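Local atomic coordinates of NH(3)-dependent NAD(+) synthetase (Francisella tularensis subsp. holarctica LVS, PDB entry 3FIU), a protein that belongs to the NAD synthase family of the HUP clan, with an alpha/beta fold around a parallel sheet, and here holds adenosine monophosphate, pyrophosphate and magnesium. Residues N65-L77 and P184-Q198. Sequence-based numbering, arbitrary orientation.
With MG (magnesium ion), chain F; AMP (adenosine monophosphate), chain G; POP (pyrophosphate 2-), chain H.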
ATOM      1  N   ASN A  65      15.037 -16.135  -4.196  1.00 32.54           N
ATOM      2  CA  ASN A  65      14.521 -17.039  -3.141  1.00 35.21           C
ATOM      3  C   ASN A  65      13.484 -18.041  -3.636  1.00 34.02           C
ATOM      4  O   ASN A  65      13.282 -19.107  -3.017  1.00 32.35           O
ATOM      5  CB  ASN A  65      13.897 -16.251  -1.985  1.00 37.66           C
ATOM      6  CG  ASN A  65      14.865 -15.266  -1.358  1.00 44.99           C
ATOM      7  OD1 ASN A  65      15.465 -15.542  -0.310  1.00 51.29           O
ATOM      8  ND2 ASN A  65      15.025 -14.107  -2.000  1.00 50.42           N
ATOM      9  N   ASN A  66      12.818 -17.695  -4.736  1.00 32.46           N
ATOM     10  CA  ASN A  66      11.711 -18.504  -5.273  1.00 31.50           C
ATOM     11  C   ASN A  66      12.195 -19.781  -5.952  1.00 31.40           C
ATOM     12  O   ASN A  66      13.304 -19.836  -6.488  1.00 29.64           O
ATOM     13  CB  ASN A  66      10.848 -17.700  -6.258  1.00 32.37           C
ATOM     14  CG  ASN A  66       9.989 -16.644  -5.567  1.00 32.73           C
ATOM     15  OD1 ASN A  66       9.000 -16.952  -4.907  1.00 40.38           O
ATOM     16  ND2 ASN A  66      10.359 -15.407  -5.726  1.00 30.41           N
ATOM     17  N   GLN A  67      11.339 -20.792  -5.926  1.00 29.68           N
ATOM     18  CA  GLN A  67      11.656 -22.085  -6.505  1.00 30.39           C
ATOM     19  C   GLN A  67      11.282 -22.103  -7.977  1.00 29.41           C
ATOM     20  O   GLN A  67      10.179 -21.713  -8.360  1.00 27.68           O
ATOM     21  CB  GLN A  67      10.914 -23.205  -5.772  1.00 30.97           C
ATOM     22  CG  GLN A  67      11.346 -23.429  -4.334  1.00 31.52           C
ATOM     23  CD  GLN A  67      12.829 -23.717  -4.215  1.00 38.18           C
ATOM     24  OE1 GLN A  67      13.319 -24.740  -4.704  1.00 42.06           O
ATOM     25  NE2 GLN A  67      13.556 -22.809  -3.569  1.00 41.88           N
ATOM     26  N   HIS A  68      12.188 -22.597  -8.797  1.00 27.77           N
ATOM     27  CA  HIS A  68      11.940 -22.650 -10.222  1.00 29.08           C
ATOM     28  C   HIS A  68      10.610 -23.361 -10.590  1.00 29.05           C
ATOM     29  O   HIS A  68       9.932 -22.985 -11.565  1.00 28.16           O
ATOM     30  CB  HIS A  68      13.155 -23.244 -10.931  1.00 30.99           C
ATOM     31  CG  HIS A  68      13.056 -23.215 -12.420  1.00 37.20           C
ATOM     32  ND1 HIS A  68      13.108 -22.042 -13.147  1.00 43.17           N
ATOM     33  CD2 HIS A  68      12.886 -24.210 -13.320  1.00 40.73           C
ATOM     34  CE1 HIS A  68      12.988 -22.318 -14.434  1.00 41.33           C
ATOM     35  NE2 HIS A  68      12.843 -23.625 -14.567  1.00 45.32           N
ATOM     36  N   GLN A  69      10.217 -24.359  -9.800  1.00 28.66           N
ATOM     37  CA  GLN A  69       8.984 -25.110 -10.088  1.00 28.33           C
ATOM     38  C   GLN A  69       7.755 -24.229 -10.000  1.00 26.39           C
ATOM     39  O   GLN A  69       6.764 -24.458 -10.697  1.00 23.68           O
ATOM     40  CB  GLN A  69       8.822 -26.290  -9.133  1.00 30.43           C
ATOM     41  CG  GLN A  69       7.680 -27.230  -9.527  1.00 31.44           C
ATOM     42  CD  GLN A  69       7.794 -27.677 -10.962  1.00 35.21           C
ATOM     43  OE1 GLN A  69       8.851 -28.149 -11.392  1.00 38.89           O
ATOM     44  NE2 GLN A  69       6.715 -27.521 -11.722  1.00 36.09           N
ATOM     45  N   ASP A  70       7.817 -23.225  -9.133  1.00 25.26           N
ATOM     46  CA  ASP A  70       6.673 -22.361  -8.912  1.00 26.61           C
ATOM     47  C   ASP A  70       6.472 -21.413 -10.103  1.00 24.67           C
ATOM     48  O   ASP A  70       5.342 -21.149 -10.484  1.00 21.86           O
ATOM     49  CB  ASP A  70       6.815 -21.614  -7.586  1.00 26.87           C
ATOM     50  CG  ASP A  70       6.696 -22.555  -6.377  1.00 27.87           C
ATOM     51  OD1 ASP A  70       6.076 -23.658  -6.478  1.00 29.29           O
ATOM     52  OD2 ASP A  70       7.221 -22.191  -5.327  1.00 29.43           O
ATOM     53  N   MET A  71       7.578 -20.918 -10.676  1.00 23.05           N
ATOM     54  CA  MET A  71       7.509 -20.175 -11.919  1.00 22.99           C
ATOM     55  C   MET A  71       6.966 -21.065 -13.033  1.00 22.09           C
ATOM     56  O   MET A  71       6.132 -20.620 -13.821  1.00 19.97           O
ATOM     57  CB  MET A  71       8.871 -19.624 -12.329  1.00 24.44           C
ATOM     58  CG  MET A  71       8.826 -18.750 -13.582  1.00 32.34           C
ATOM     59  SD  MET A  71      10.480 -18.423 -14.230  1.00 40.88           S
ATOM     60  CE  MET A  71      10.699 -19.949 -15.098  1.00 42.73           C
ATOM     61  N   GLN A  72       7.454 -22.314 -13.101  1.00 21.39           N
ATOM     62  CA  GLN A  72       7.015 -23.243 -14.170  1.00 21.08           C
ATOM     63  C   GLN A  72       5.526 -23.565 -14.100  1.00 20.03           C
ATOM     64  O   GLN A  72       4.846 -23.613 -15.126  1.00 18.25           O
ATOM     65  CB  GLN A  72       7.883 -24.527 -14.208  1.00 22.98           C
ATOM     66  CG  GLN A  72       9.361 -24.208 -14.433  0.50 23.76           C
ATOM     67  CD  GLN A  72      10.275 -25.416 -14.447  0.50 31.77           C
ATOM     68  OE1 GLN A  72      11.054 -25.583 -15.384  0.50 37.38           O
ATOM     69  NE2 GLN A  72      10.227 -26.236 -13.392  0.50 29.79           N
ATOM     70  N   ASP A  73       5.024 -23.760 -12.878  1.00 18.40           N
ATOM     71  CA  ASP A  73       3.591 -24.028 -12.682  1.00 18.32           C
ATOM     72  C   ASP A  73       2.730 -22.829 -13.067  1.00 17.84           C
ATOM     73  O   ASP A  73       1.667 -22.982 -13.664  1.00 17.37           O
ATOM     74  CB  ASP A  73       3.318 -24.409 -11.228  1.00 19.01           C
ATOM     75  CG  ASP A  73       3.795 -25.817 -10.875  1.00 21.54           C
ATOM     76  OD1 ASP A  73       3.840 -26.130  -9.646  1.00 23.21           O
ATOM     77  OD2 ASP A  73       4.152 -26.587 -11.793  1.00 20.97           O
ATOM     78  N   ALA A  74       3.186 -21.631 -12.697  1.00 16.91           N
ATOM     79  CA  ALA A  74       2.474 -20.403 -13.110  1.00 17.51           C
ATOM     80  C   ALA A  74       2.427 -20.296 -14.650  1.00 18.48           C
ATOM     81  O   ALA A  74       1.406 -19.946 -15.237  1.00 16.03           O
ATOM     82  CB  ALA A  74       3.157 -19.178 -12.509  1.00 18.41           C
ATOM     83  N   LEU A  75       3.573 -20.560 -15.282  1.00 17.04           N
ATOM     84  CA  LEU A  75       3.669 -20.547 -16.745  1.00 17.66           C
ATOM     85  C   LEU A  75       2.742 -21.577 -17.351  1.00 17.25           C
ATOM     86  O   LEU A  75       2.059 -21.295 -18.329  1.00 17.90           O
ATOM     87  CB  LEU A  75       5.103 -20.823 -17.204  1.00 18.01           C
ATOM     88  CG  LEU A  75       6.031 -19.620 -17.339  1.00 24.36           C
ATOM     89  CD1 LEU A  75       7.482 -20.067 -17.647  1.00 25.88           C
ATOM     90  CD2 LEU A  75       5.478 -18.666 -18.407  1.00 27.64           C
ATOM     91  N   GLU A  76       2.712 -22.765 -16.755  1.00 16.38           N
ATOM     92  CA  GLU A  76       1.791 -23.795 -17.218  1.00 16.50           C
ATOM     93  C   GLU A  76       0.330 -23.298 -17.216  1.00 16.33           C
ATOM     94  O   GLU A  76      -0.395 -23.467 -18.211  1.00 13.59           O
ATOM     95  CB  GLU A  76       1.925 -25.078 -16.404  1.00 16.95           C
ATOM     96  CG  GLU A  76       1.032 -26.174 -17.010  1.00 19.21           C
ATOM     97  CD  GLU A  76       1.191 -27.515 -16.352  1.00 21.46           C
ATOM     98  OE1 GLU A  76       2.322 -27.826 -15.900  1.00 23.41           O
ATOM     99  OE2 GLU A  76       0.190 -28.254 -16.287  1.00 19.39           O
ATOM    100  N   LEU A  77      -0.101 -22.698 -16.107  1.00 16.56           N
ATOM    101  CA  LEU A  77      -1.438 -22.085 -16.046  1.00 17.45           C
ATOM    102  C   LEU A  77      -1.701 -21.002 -17.100  1.00 18.71           C
ATOM    103  O   LEU A  77      -2.745 -21.016 -17.764  1.00 19.71           O
ATOM    104  CB  LEU A  77      -1.717 -21.539 -14.643  1.00 18.13           C
ATOM    105  CG  LEU A  77      -3.124 -20.956 -14.449  1.00 21.58           C
ATOM    106  CD1 LEU A  77      -4.213 -22.056 -14.562  1.00 23.53           C
ATOM    107  CD2 LEU A  77      -3.164 -20.220 -13.106  1.00 21.74           C
ATOM    108  N   PRO A 184      -3.919 -26.746 -12.936  1.00 21.12           N
ATOM    109  CA  PRO A 184      -2.991 -27.886 -12.971  1.00 21.30           C
ATOM    110  C   PRO A 184      -2.760 -28.602 -11.644  1.00 20.72           C
ATOM    111  O   PRO A 184      -2.586 -27.988 -10.568  1.00 18.90           O
ATOM    112  CB  PRO A 184      -1.700 -27.262 -13.472  1.00 22.13           C
ATOM    113  CG  PRO A 184      -2.199 -26.231 -14.405  1.00 19.57           C
ATOM    114  CD  PRO A 184      -3.344 -25.592 -13.653  1.00 20.61           C
ATOM    115  N   LYS A 185      -2.749 -29.924 -11.755  1.00 21.80           N
ATOM    116  CA  LYS A 185      -2.590 -30.818 -10.612  1.00 21.74           C
ATOM    117  C   LYS A 185      -1.495 -30.448  -9.610  1.00 22.19           C
ATOM    118  O   LYS A 185      -1.736 -30.532  -8.403  1.00 20.85           O
ATOM    119  CB  LYS A 185      -2.376 -32.244 -11.128  1.00 22.34           C
ATOM    120  CG  LYS A 185      -2.158 -33.271 -10.042  1.00 24.41           C
ATOM    121  CD  LYS A 185      -2.071 -34.681 -10.636  1.00 28.39           C
ATOM    122  CE  LYS A 185      -1.701 -35.729  -9.574  1.00 28.72           C
ATOM    123  NZ  LYS A 185      -2.721 -35.765  -8.468  1.00 25.75           N
ATOM    124  N   ASN A 186      -0.286 -30.092 -10.074  1.00 20.66           N
ATOM    125  CA  ASN A 186       0.771 -29.733  -9.111  1.00 20.65           C
ATOM    126  C   ASN A 186       0.439 -28.538  -8.229  1.00 20.93           C
ATOM    127  O   ASN A 186       0.871 -28.480  -7.068  1.00 20.18           O
ATOM    128  CB  ASN A 186       2.136 -29.502  -9.751  1.00 19.29           C
ATOM    129  CG  ASN A 186       3.248 -29.632  -8.740  1.00 21.14           C
ATOM    130  OD1 ASN A 186       3.376 -30.664  -8.091  1.00 22.96           O
ATOM    131  ND2 ASN A 186       4.014 -28.579  -8.549  1.00 20.25           N
ATOM    132  N   ILE A 187      -0.337 -27.607  -8.774  1.00 19.38           N
ATOM    133  CA  ILE A 187      -0.787 -26.431  -8.003  1.00 19.97           C
ATOM    134  C   ILE A 187      -1.820 -26.873  -6.963  1.00 21.23           C
ATOM    135  O   ILE A 187      -1.755 -26.454  -5.801  1.00 22.49           O
ATOM    136  CB  ILE A 187      -1.348 -25.367  -8.937  1.00 18.64           C
ATOM    137  CG1 ILE A 187      -0.206 -24.871  -9.867  1.00 16.02           C
ATOM    138  CG2 ILE A 187      -1.989 -24.182  -8.144  1.00 19.52           C
ATOM    139  CD1 ILE A 187      -0.697 -23.903 -10.959  1.00 21.59           C
ATOM    140  N   LEU A 188      -2.750 -27.739  -7.380  1.00 21.78           N
ATOM    141  CA  LEU A 188      -3.720 -28.344  -6.449  1.00 22.60           C
ATOM    142  C   LEU A 188      -3.037 -29.073  -5.291  1.00 23.08           C
ATOM    143  O   LEU A 188      -3.500 -29.013  -4.168  1.00 22.44           O
ATOM    144  CB  LEU A 188      -4.672 -29.312  -7.184  1.00 23.68           C
ATOM    145  CG  LEU A 188      -5.658 -28.718  -8.222  1.00 27.76           C
ATOM    146  CD1 LEU A 188      -6.530 -29.802  -8.858  1.00 28.05           C
ATOM    147  CD2 LEU A 188      -6.537 -27.605  -7.621  1.00 29.76           C
ATOM    148  N   ASP A 189      -1.951 -29.778  -5.588  1.00 24.02           N
ATOM    149  CA  ASP A 189      -1.361 -30.720  -4.633  1.00 25.24           C
ATOM    150  C   ASP A 189      -0.253 -30.152  -3.767  1.00 24.99           C
ATOM    151  O   ASP A 189       0.084 -30.760  -2.738  1.00 26.66           O
ATOM    152  CB  ASP A 189      -0.817 -31.961  -5.367  1.00 24.32           C
ATOM    153  CG  ASP A 189      -1.913 -32.796  -6.003  1.00 28.05           C
ATOM    154  OD1 ASP A 189      -3.110 -32.513  -5.788  1.00 25.86           O
ATOM    155  OD2 ASP A 189      -1.577 -33.736  -6.754  1.00 32.50           O
ATOM    156  N   LYS A 190       0.339 -29.030  -4.181  1.00 23.27           N
ATOM    157  CA  LYS A 190       1.520 -28.498  -3.495  1.00 24.66           C
ATOM    158  C   LYS A 190       1.144 -27.865  -2.162  1.00 24.21           C
ATOM    159  O   LYS A 190      -0.001 -27.487  -1.955  1.00 23.50           O
ATOM    160  CB  LYS A 190       2.335 -27.526  -4.363  1.00 23.91           C
ATOM    161  CG  LYS A 190       1.712 -26.169  -4.618  1.00 26.85           C
ATOM    162  CD  LYS A 190       2.734 -25.147  -5.283  1.00 27.01           C
ATOM    163  CE  LYS A 190       3.187 -25.582  -6.677  1.00 26.35           C
ATOM    164  NZ  LYS A 190       3.703 -24.450  -7.530  1.00 20.24           N
ATOM    165  N   ALA A 191       2.116 -27.786  -1.263  1.00 23.02           N
ATOM    166  CA  ALA A 191       1.945 -27.074   0.004  1.00 24.61           C
ATOM    167  C   ALA A 191       1.814 -25.557  -0.219  1.00 25.12           C
ATOM    168  O   ALA A 191       2.693 -24.961  -0.874  1.00 26.15           O
ATOM    169  CB  ALA A 191       3.167 -27.355   0.925  1.00 25.15           C
ATOM    170  N   PRO A 192       0.737 -24.925   0.312  1.00 23.23           N
ATOM    171  CA  PRO A 192       0.659 -23.453   0.380  1.00 22.84           C
ATOM    172  C   PRO A 192       1.926 -22.860   1.004  1.00 23.77           C
ATOM    173  O   PRO A 192       2.412 -23.355   2.025  1.00 23.76           O
ATOM    174  CB  PRO A 192      -0.562 -23.214   1.281  1.00 22.02           C
ATOM    175  CG  PRO A 192      -1.466 -24.384   0.968  1.00 21.58           C
ATOM    176  CD  PRO A 192      -0.485 -25.546   0.865  1.00 22.91           C
ATOM    177  N   SER A 193       2.488 -21.827   0.373  1.00 22.63           N
ATOM    178  CA  SER A 193       3.817 -21.357   0.752  1.00 23.18           C
ATOM    179  C   SER A 193       4.016 -19.931   0.287  1.00 23.27           C
ATOM    180  O   SER A 193       3.582 -19.579  -0.813  1.00 23.41           O
ATOM    181  CB  SER A 193       4.892 -22.251   0.113  1.00 24.00           C
ATOM    182  OG  SER A 193       6.180 -21.707   0.330  1.00 25.02           O
ATOM    183  N   ALA A 194       4.694 -19.116   1.091  1.00 23.99           N
ATOM    184  CA  ALA A 194       4.999 -17.742   0.666  1.00 25.31           C
ATOM    185  C   ALA A 194       6.223 -17.707  -0.271  1.00 27.48           C
ATOM    186  O   ALA A 194       6.571 -16.644  -0.785  1.00 27.27           O
ATOM    187  CB  ALA A 194       5.215 -16.802   1.913  1.00 25.59           C
ATOM    188  N   GLY A 195       6.886 -18.860  -0.451  1.00 26.63           N
ATOM    189  CA  GLY A 195       8.024 -19.010  -1.380  1.00 28.69           C
ATOM    190  C   GLY A 195       9.367 -18.371  -1.000  1.00 30.58           C
ATOM    191  O   GLY A 195      10.234 -18.172  -1.868  1.00 29.92           O
ATOM    192  N   LEU A 196       9.544 -18.048   0.280  1.00 32.21           N
ATOM    193  CA  LEU A 196      10.757 -17.366   0.749  1.00 35.31           C
ATOM    194  C   LEU A 196      11.989 -18.255   0.829  1.00 36.51           C
ATOM    195  O   LEU A 196      13.115 -17.753   0.787  1.00 37.35           O
ATOM    196  CB  LEU A 196      10.535 -16.705   2.111  1.00 35.80           C
ATOM    197  CG  LEU A 196      10.253 -15.208   2.176  1.00 38.87           C
ATOM    198  CD1 LEU A 196      10.128 -14.788   3.630  1.00 41.73           C
ATOM    199  CD2 LEU A 196      11.362 -14.402   1.486  1.00 44.71           C
ATOM    200  N   TRP A 197      11.779 -19.565   0.976  1.00 36.90           N
ATOM    201  CA  TRP A 197      12.879 -20.534   0.893  1.00 38.60           C
ATOM    202  C   TRP A 197      12.344 -21.925   0.585  1.00 39.11           C
ATOM    203  O   TRP A 197      11.144 -22.204   0.784  1.00 38.70           O
ATOM    204  CB  TRP A 197      13.741 -20.546   2.178  1.00 39.25           C
ATOM    205  CG  TRP A 197      13.020 -21.065   3.377  1.00 38.39           C
ATOM    206  CD1 TRP A 197      12.828 -22.374   3.720  1.00 41.65           C
ATOM    207  CD2 TRP A 197      12.376 -20.283   4.390  1.00 40.31           C
ATOM    208  NE1 TRP A 197      12.098 -22.458   4.893  1.00 41.91           N
ATOM    209  CE2 TRP A 197      11.814 -21.189   5.327  1.00 40.32           C
ATOM    210  CE3 TRP A 197      12.224 -18.905   4.601  1.00 40.01           C
ATOM    211  CZ2 TRP A 197      11.115 -20.764   6.454  1.00 39.83           C
ATOM    212  CZ3 TRP A 197      11.526 -18.477   5.719  1.00 42.35           C
ATOM    213  CH2 TRP A 197      10.970 -19.408   6.634  1.00 42.62           C
ATOM    214  N   GLN A 198      13.236 -22.790   0.106  1.00 38.77           N
ATOM    215  CA  GLN A 198      12.870 -24.131  -0.295  1.00 40.42           C
ATOM    216  C   GLN A 198      12.320 -24.922   0.888  1.00 39.86           C
ATOM    217  O   GLN A 198      12.962 -25.028   1.941  1.00 39.90           O
ATOM    218  CB  GLN A 198      14.068 -24.861  -0.905  1.00 41.45           C
ATOM    219  CG  GLN A 198      13.655 -26.081  -1.715  1.00 45.50           C
ATOM    220  CD  GLN A 198      14.809 -27.010  -2.005  1.00 50.47           C
ATOM    221  OE1 GLN A 198      15.402 -27.583  -1.092  1.00 54.19           O
ATOM    222  NE2 GLN A 198      15.131 -27.173  -3.285  1.00 53.57           N
TER
HETATM  223 MG    MG F5002       2.119 -18.831  -2.252  1.00 20.99          MG
HETATM  224  P   AMP G3001       1.354 -15.976  -0.667  1.00 26.74           P
HETATM  225  O1P AMP G3001      -0.065 -16.033  -0.133  1.00 21.62           O
HETATM  226  O2P AMP G3001       2.271 -15.114   0.216  1.00 24.31           O
HETATM  227  O3P AMP G3001       2.001 -17.241  -1.110  1.00 22.27           O
HETATM  228  O5' AMP G3001       1.292 -15.036  -1.994  1.00 23.48           O
HETATM  229  C5' AMP G3001       0.466 -13.853  -1.975  1.00 20.20           C
HETATM  230  C4' AMP G3001       0.335 -13.346  -3.401  1.00 22.09           C
HETATM  231  O4' AMP G3001       1.525 -12.668  -3.826  1.00 22.00           O
HETATM  232  C3' AMP G3001       0.173 -14.458  -4.430  1.00 20.60           C
HETATM  233  O3' AMP G3001      -1.184 -14.879  -4.438  1.00 17.93           O
HETATM  234  C2' AMP G3001       0.576 -13.747  -5.718  1.00 13.94           C
HETATM  235  O2' AMP G3001      -0.527 -12.997  -6.273  1.00 16.62           O
HETATM  236  C1' AMP G3001       1.681 -12.799  -5.242  1.00 17.66           C
HETATM  237  N9  AMP G3001       2.994 -13.446  -5.474  1.00 21.33           N
HETATM  238  C8  AMP G3001       3.758 -14.111  -4.567  1.00 23.26           C
HETATM  239  N7  AMP G3001       4.896 -14.587  -5.138  1.00 23.12           N
HETATM  240  C5  AMP G3001       4.839 -14.245  -6.448  1.00 21.10           C
HETATM  241  C6  AMP G3001       5.727 -14.419  -7.612  1.00 20.64           C
HETATM  242  N6  AMP G3001       6.882 -15.117  -7.499  1.00 17.82           N
HETATM  243  N1  AMP G3001       5.298 -13.876  -8.766  1.00 16.94           N
HETATM  244  C2  AMP G3001       4.139 -13.202  -8.912  1.00 20.07           C
HETATM  245  N3  AMP G3001       3.273 -12.979  -7.884  1.00 22.21           N
HETATM  246  C4  AMP G3001       3.599 -13.480  -6.660  1.00 22.05           C
HETATM  247  P1  POP H4001      -0.652 -18.195  -3.646  1.00 19.14           P
HETATM  248  O1  POP H4001      -1.221 -18.214  -5.044  1.00 19.01           O
HETATM  249  O2  POP H4001      -1.224 -17.065  -2.838  1.00 17.12           O
HETATM  250  O3  POP H4001       0.867 -18.121  -3.594  1.00 19.86           O
HETATM  251  O   POP H4001      -1.142 -19.553  -2.903  1.00 17.79           O
HETATM  252  P2  POP H4001      -0.701 -19.934  -1.400  1.00 19.41           P
HETATM  253  O4  POP H4001      -1.233 -18.885  -0.436  1.00 18.45           O
HETATM  254  O5  POP H4001      -1.425 -21.235  -1.206  1.00 17.35           O
HETATM  255  O6  POP H4001       0.788 -20.131  -1.251  1.00 18.56           O
HETATM  256  O   HOH W   1       3.712 -17.682  -3.068  1.00 20.26           O
HETATM  257  O   HOH W   2       2.840 -20.366  -3.357  1.00 21.02           O
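K190 reaches between D70 and D73 and joins helix 68-81 to the loop that follows helix 185-189. The setting is the HUP-type alpha/beta fold of the NAD synthase family, with its parallel sheet. K190 has CG wedged between its backbone N and carbonyl carbon (chi1 72°), and the chain then bends at chi3. NZ then forms two salt bridges, to D70 OD1 and to D73 OD1, each 2.7 Å. It also donates to the carbonyl of G38. D73 OD1 takes K190 on its anti lone pair, and its syn lone pair accepts N186 ND2 at 2.7 Å. That bond is nearly straight (163°) and lies in the amide plane of N186. The other oxygen, D73 OD2, accepts Q69 NE2 from above the carboxylate plane, so both oxygens are gripped. The shared lysine probably favours the charged form of both carboxylates.

Beside it the contact turns apolar. I187 CG1 packs on D73 CB at 3.8 Å, and L77 CD1 meets P184 CD. L77 and I187 also touch A43 of helix 40-51. At the far end, Q67 and Q198 cross at about a right angle, joined by a weak bond from Q198 NE2 to Q67 OE1. N65 sets CB against L196 O at 3.2 Å, while its OD1 accepts from K116.

Between these ends the loop reaches the ligands. S193 OG accepts from G195 N in an ST turn. S193 N donates to pyrophosphate O6, and S193 O binds the magnesium ion at 2.2 Å.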